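Local coordinates for protein scallop myosin (Argopecten irradians, PDB 1WDC) that binds a divalent metal ion and, as the regulatory light chain of molluscan muscle myosin, is responsible for calcium-dependent binding and calcium-dependent Mg-ATPase activity, at residues Glu22-Ile27 and Gly33-Glu38; Asn91-Phe96 and Val142-Met147. All coordinates share one frame; numbering follows the deposited sequence.

Interaction 1: Glu22-Ile27 and Gly33-Glu38. With MG (magnesium ion), chain D.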
loop_
_atom_site.group_PDB
_atom_site.type_symbol
_atom_site.label_atom_id
_atom_site.label_comp_id
_atom_site.label_asym_id
_atom_site.label_seq_id
_atom_site.Cartn_x
_atom_site.Cartn_y
_atom_site.Cartn_z
ATOM N N GLU B 22 15.762 30.772 -20.703
ATOM C CA GLU B 22 14.903 31.375 -21.721
ATOM C C GLU B 22 13.612 31.879 -21.103
ATOM O O GLU B 22 13.031 32.837 -21.587
ATOM C CB GLU B 22 14.565 30.364 -22.828
ATOM C CG GLU B 22 14.986 30.794 -24.251
ATOM C CD GLU B 22 14.050 31.840 -24.915
ATOM O OE1 GLU B 22 14.073 33.030 -24.491
ATOM O OE2 GLU B 22 13.361 31.493 -25.921
ATOM N N ALA B 23 13.097 31.133 -20.131
ATOM C CA ALA B 23 11.942 31.571 -19.364
ATOM C C ALA B 23 12.342 32.845 -18.636
ATOM O O ALA B 23 11.635 33.847 -18.713
ATOM C CB ALA B 23 11.525 30.500 -18.357
ATOM N N PHE B 24 13.553 32.845 -18.079
ATOM C CA PHE B 24 14.019 33.968 -17.288
ATOM C C PHE B 24 14.179 35.276 -18.079
ATOM O O PHE B 24 13.979 36.367 -17.533
ATOM C CB PHE B 24 15.343 33.620 -16.598
ATOM C CG PHE B 24 15.925 34.755 -15.821
ATOM C CD1 PHE B 24 16.696 35.726 -16.463
ATOM C CD2 PHE B 24 15.559 34.949 -14.482
ATOM C CE1 PHE B 24 17.070 36.888 -15.795
ATOM C CE2 PHE B 24 15.929 36.108 -13.791
ATOM C CZ PHE B 24 16.680 37.086 -14.452
ATOM N N SER B 25 14.598 35.178 -19.339
ATOM C CA SER B 25 14.810 36.368 -20.163
ATOM C C SER B 25 13.541 36.895 -20.873
ATOM O O SER B 25 13.564 37.930 -21.553
ATOM C CB SER B 25 15.933 36.093 -21.174
ATOM O OG SER B 25 15.662 34.929 -21.927
ATOM N N MET B 26 12.420 36.224 -20.639
ATOM C CA MET B 26 11.107 36.708 -21.057
ATOM C C MET B 26 10.385 37.311 -19.861
ATOM O O MET B 26 9.529 38.189 -20.022
ATOM C CB MET B 26 10.278 35.549 -21.584
ATOM C CG MET B 26 10.178 35.486 -23.071
ATOM S SD MET B 26 8.798 34.439 -23.454
ATOM C CE MET B 26 7.378 35.554 -23.113
ATOM N N ILE B 27 10.597 36.692 -18.698
ATOM C CA ILE B 27 10.127 37.243 -17.433
ATOM C C ILE B 27 10.891 38.534 -17.136
ATOM O O ILE B 27 10.323 39.472 -16.591
ATOM C CB ILE B 27 10.346 36.262 -16.266
ATOM C CG1 ILE B 27 9.653 34.932 -16.572
ATOM C CG2 ILE B 27 9.813 36.853 -14.963
ATOM C CD1 ILE B 27 9.861 33.867 -15.472
ATOM N N GLY B 33 18.620 41.996 -16.115
ATOM C CA GLY B 33 19.210 40.812 -15.512
ATOM C C GLY B 33 18.725 40.409 -14.128
ATOM O O GLY B 33 19.333 39.542 -13.515
ATOM N N PHE B 34 17.816 41.186 -13.550
ATOM C CA PHE B 34 17.115 40.790 -12.337
ATOM C C PHE B 34 15.653 40.850 -12.659
ATOM O O PHE B 34 15.256 41.348 -13.711
ATOM C CB PHE B 34 17.400 41.730 -11.165
ATOM C CG PHE B 34 18.835 42.121 -11.049
ATOM C CD1 PHE B 34 19.784 41.178 -10.642
ATOM C CD2 PHE B 34 19.281 43.322 -11.619
ATOM C CE1 PHE B 34 21.154 41.406 -10.833
ATOM C CE2 PHE B 34 20.638 43.553 -11.813
ATOM C CZ PHE B 34 21.580 42.585 -11.423
ATOM N N VAL B 35 14.871 40.148 -11.864
ATOM C CA VAL B 35 13.441 40.143 -12.070
ATOM C C VAL B 35 12.879 40.976 -10.899
ATOM O O VAL B 35 13.316 40.806 -9.754
ATOM C CB VAL B 35 12.900 38.638 -12.138
ATOM C CG1 VAL B 35 11.392 38.593 -12.079
ATOM C CG2 VAL B 35 13.359 37.980 -13.429
ATOM N N SER B 36 12.138 42.041 -11.232
ATOM C CA SER B 36 11.486 42.917 -10.222
ATOM C C SER B 36 9.979 42.645 -10.098
ATOM O O SER B 36 9.404 41.931 -10.923
ATOM C CB SER B 36 11.710 44.376 -10.596
ATOM O OG SER B 36 11.528 44.558 -11.994
ATOM N N LYS B 37 9.314 43.302 -9.155
ATOM C CA LYS B 37 7.871 43.139 -9.060
ATOM C C LYS B 37 7.218 43.680 -10.320
ATOM O O LYS B 37 6.221 43.147 -10.785
ATOM C CB LYS B 37 7.283 43.843 -7.823
ATOM C CG LYS B 37 5.780 43.562 -7.614
ATOM C CD LYS B 37 5.289 43.869 -6.213
ATOM C CE LYS B 37 5.224 45.354 -5.968
ATOM N NZ LYS B 37 4.906 45.688 -4.529
ATOM N N GLU B 38 7.889 44.630 -10.953
ATOM C CA GLU B 38 7.359 45.320 -12.106
ATOM C C GLU B 38 7.403 44.416 -13.322
ATOM O O GLU B 38 6.559 44.521 -14.183
ATOM C CB GLU B 38 8.188 46.590 -12.370
ATOM C CG GLU B 38 7.999 47.717 -11.358
ATOM C CD GLU B 38 8.603 47.426 -9.982
ATOM O OE1 GLU B 38 9.784 47.004 -9.931
ATOM O OE2 GLU B 38 7.912 47.684 -8.952
HETATM MG MG MG D . 14.444 43.249 -14.809
HETATM O O HOH W 1 13.831 44.670 -12.954
#

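Interaction 2: Asn91-Phe96 and Val142-Met147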
loop_
_atom_site.group_PDB
_atom_site.type_symbol
_atom_site.label_atom_id
_atom_site.label_comp_id
_atom_site.label_asym_id
_atom_site.label_seq_id
_atom_site.Cartn_x
_atom_site.Cartn_y
_atom_site.Cartn_z
ATOM N N ASN B 91 7.159 2.469 -10.823
ATOM C CA ASN B 91 7.257 1.180 -10.160
ATOM C C ASN B 91 6.415 1.040 -8.942
ATOM O O ASN B 91 6.079 -0.080 -8.583
ATOM C CB ASN B 91 8.692 0.859 -9.783
ATOM C CG ASN B 91 9.538 0.522 -10.974
ATOM O OD1 ASN B 91 10.766 0.552 -10.911
ATOM N ND2 ASN B 91 8.895 0.232 -12.088
ATOM N N ALA B 92 6.164 2.137 -8.226
ATOM C CA ALA B 92 5.308 2.087 -7.044
ATOM C C ALA B 92 3.888 1.741 -7.446
ATOM O O ALA B 92 3.236 0.971 -6.770
ATOM C CB ALA B 92 5.327 3.424 -6.284
ATOM N N PHE B 93 3.403 2.357 -8.526
ATOM C CA PHE B 93 2.059 2.107 -9.102
ATOM C C PHE B 93 1.945 0.637 -9.600
ATOM O O PHE B 93 0.896 -0.026 -9.453
ATOM C CB PHE B 93 1.815 3.064 -10.304
ATOM C CG PHE B 93 1.246 4.448 -9.938
ATOM C CD1 PHE B 93 -0.030 4.589 -9.385
ATOM C CD2 PHE B 93 1.934 5.615 -10.281
ATOM C CE1 PHE B 93 -0.619 5.854 -9.192
ATOM C CE2 PHE B 93 1.338 6.896 -10.082
ATOM C CZ PHE B 93 0.066 7.000 -9.541
ATOM N N ALA B 94 3.023 0.182 -10.245
ATOM C CA ALA B 94 3.122 -1.131 -10.840
ATOM C C ALA B 94 3.041 -2.250 -9.828
ATOM O O ALA B 94 2.505 -3.308 -10.134
ATOM C CB ALA B 94 4.378 -1.229 -11.631
ATOM N N MET B 95 3.391 -1.975 -8.575
ATOM C CA MET B 95 3.132 -2.946 -7.507
ATOM C C MET B 95 1.660 -3.344 -7.410
ATOM O O MET B 95 1.287 -4.206 -6.613
ATOM C CB MET B 95 3.554 -2.375 -6.167
ATOM C CG MET B 95 4.966 -1.927 -6.147
ATOM S SD MET B 95 5.327 -1.617 -4.480
ATOM C CE MET B 95 7.083 -1.169 -4.550
ATOM N N PHE B 96 0.798 -2.528 -7.992
ATOM C CA PHE B 96 -0.627 -2.752 -7.831
ATOM C C PHE B 96 -1.211 -3.223 -9.150
ATOM O O PHE B 96 -2.406 -3.290 -9.293
ATOM C CB PHE B 96 -1.297 -1.459 -7.369
ATOM C CG PHE B 96 -0.809 -0.970 -6.039
ATOM C CD1 PHE B 96 0.308 -0.143 -5.953
ATOM C CD2 PHE B 96 -1.438 -1.360 -4.866
ATOM C CE1 PHE B 96 0.814 0.283 -4.702
ATOM C CE2 PHE B 96 -0.946 -0.934 -3.606
ATOM C CZ PHE B 96 0.202 -0.108 -3.537
ATOM N N VAL B 142 1.090 5.346 -16.186
ATOM C CA VAL B 142 2.353 5.610 -16.833
ATOM C C VAL B 142 2.305 7.064 -17.288
ATOM O O VAL B 142 3.223 7.833 -17.006
ATOM C CB VAL B 142 2.611 4.677 -18.026
ATOM C CG1 VAL B 142 3.907 5.025 -18.654
ATOM C CG2 VAL B 142 2.681 3.244 -17.579
ATOM N N LYS B 143 1.143 7.487 -17.782
ATOM C CA LYS B 143 1.010 8.822 -18.327
ATOM C C LYS B 143 0.880 9.809 -17.241
ATOM O O LYS B 143 1.266 10.944 -17.411
ATOM C CB LYS B 143 -0.211 8.953 -19.225
ATOM C CG LYS B 143 0.150 9.111 -20.695
ATOM C CD LYS B 143 1.626 9.607 -20.883
ATOM C CE LYS B 143 2.624 8.440 -21.127
ATOM N NZ LYS B 143 4.066 8.765 -20.788
ATOM N N PHE B 144 0.106 9.443 -16.235
ATOM C CA PHE B 144 -0.017 10.258 -15.047
ATOM C C PHE B 144 1.359 10.540 -14.393
ATOM O O PHE B 144 1.609 11.639 -13.900
ATOM C CB PHE B 144 -0.937 9.569 -14.053
ATOM C CG PHE B 144 -1.098 10.324 -12.770
ATOM C CD1 PHE B 144 -2.015 11.357 -12.672
ATOM C CD2 PHE B 144 -0.344 9.986 -11.645
ATOM C CE1 PHE B 144 -2.186 12.036 -11.463
ATOM C CE2 PHE B 144 -0.513 10.659 -10.450
ATOM C CZ PHE B 144 -1.432 11.679 -10.356
ATOM N N THR B 145 2.225 9.537 -14.328
ATOM C CA THR B 145 3.551 9.738 -13.764
ATOM C C THR B 145 4.368 10.760 -14.562
ATOM O O THR B 145 4.939 11.671 -13.965
ATOM C CB THR B 145 4.313 8.407 -13.673
ATOM O OG1 THR B 145 3.589 7.496 -12.828
ATOM C CG2 THR B 145 5.693 8.628 -13.109
ATOM N N ALA B 146 4.413 10.624 -15.891
ATOM C CA ALA B 146 4.991 11.641 -16.764
ATOM C C ALA B 146 4.417 13.057 -16.516
ATOM O O ALA B 146 5.164 13.986 -16.251
ATOM C CB ALA B 146 4.798 11.239 -18.201
ATOM N N MET B 147 3.092 13.170 -16.463
ATOM C CA MET B 147 2.396 14.402 -16.112
ATOM C C MET B 147 2.838 14.961 -14.774
ATOM O O MET B 147 2.912 16.172 -14.600
ATOM C CB MET B 147 0.885 14.167 -16.059
ATOM C CG MET B 147 0.136 15.102 -15.110
ATOM S SD MET B 147 -1.644 15.255 -15.466
ATOM C CE MET B 147 -2.305 14.816 -13.903
#

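Interaction 1: Glu22-Ile27 and Gly33-Glu38
The carbonyl O of Phe34, a residue whose CA sits at the edge of the Phe24 ring, binds the magnesium ion at 2.3 Å. Water 1 binds the same ion at 2.4 Å and is hydrogen-bonded to Ser36 OG, which therefore reaches the metal through one intermediary. Asp28, Asp30, Asp32 and Asp39 supply the other four ligand atoms. Behind this polar shell no hydrogen bond joins the two segments, and the contact is mostly between apolar side chains. Both branches of Val35 touch the helix that leads into the loop: CG2 presses on the ring of Phe24, 3.2 Å from CE2 and 3.6 Å from CZ, a tight approach, while CG1 lies 3.7 Å from CG2 of Ile27. The ring gets there because CG of Phe24 stands anti to the backbone N (chi1 177°), which brings its far end alongside the valine as the two side chains run past each other in opposite senses. The carbonyl O of Gly33 lies 3.7 Å from Phe24 CZ. Gly33 has a positive phi of 96°, a backbone shape in which any side chain would collide with the preceding carbonyl O. Phe72 meets the Phe24 ring edge-to-face, and Val35 exchanges backbone hydrogen bonds with Leu67. Ser36 N-caps the outgoing helix 37-47. Together these features make a metal-loaded EF-hand, a helix-loop-helix with its loop wrapped around magnesium.

Interaction 2: Asn91-Phe96 and Val142-Met147
Phe93 and Phe144 meet where the helices 86-94 and 141-149 come together in the second half of this EF-hand protein, away from its metal site. The tight part is small and buried. CZ of Phe93 lies 3.7 Å from CD2 of Phe144, yet the rings meet by their outer atoms, without either stacking on the other, their centroids 5.9 Å apart and their planes at 87°. Phe144 reaches across because its CG is anti to the backbone N (chi1 179°). Ile109 of helix 106-115 and Tyr141 also pack on Phe93, and an apolar side chain of another protein chain touches it too. Replacing Phe93 by alanine is likely to open a gap beside the Phe144 ring.

The outer side is looser. CA of Val142 lies 8.5 Å from CA of Phe93, the closest approach of the two backbones by this measure, yet the valine side chain sets off away from 91-96, and its CG2 is 7.3 Å from CB of Phe93. The exposed side chains of Asn91 and Lys143 mark the solvent side, and Met95 packs instead on the backbone of another protein chain. Thr145, by contrast, belongs to the buried part: its OG1, hydrogen-bonded to the backbone O of Tyr141, lies 3.6 Å from both CD2 and CE2 of Phe93.

How the interactions relate
Interactions 1 and 2 follow one another along the chain, the first complete before the second begins, and they share no helix. Their centres are 35 Å apart, on opposite sides of the chain's centre, and their nearest atoms stay about 17 Å from each other. Interaction 1 joins helix 14-27 to the loop that runs into helix 37-47, a short-range contact within one EF-hand; interaction 2 joins helices 86-94 and 141-149, with 45 residues between its two segments. The pair illustrates how a dumbbell-like light chain builds separate apolar centres in its two halves, one beside a metal loop and one away from it. Both halves also pack against a chain of another protein in the assembly.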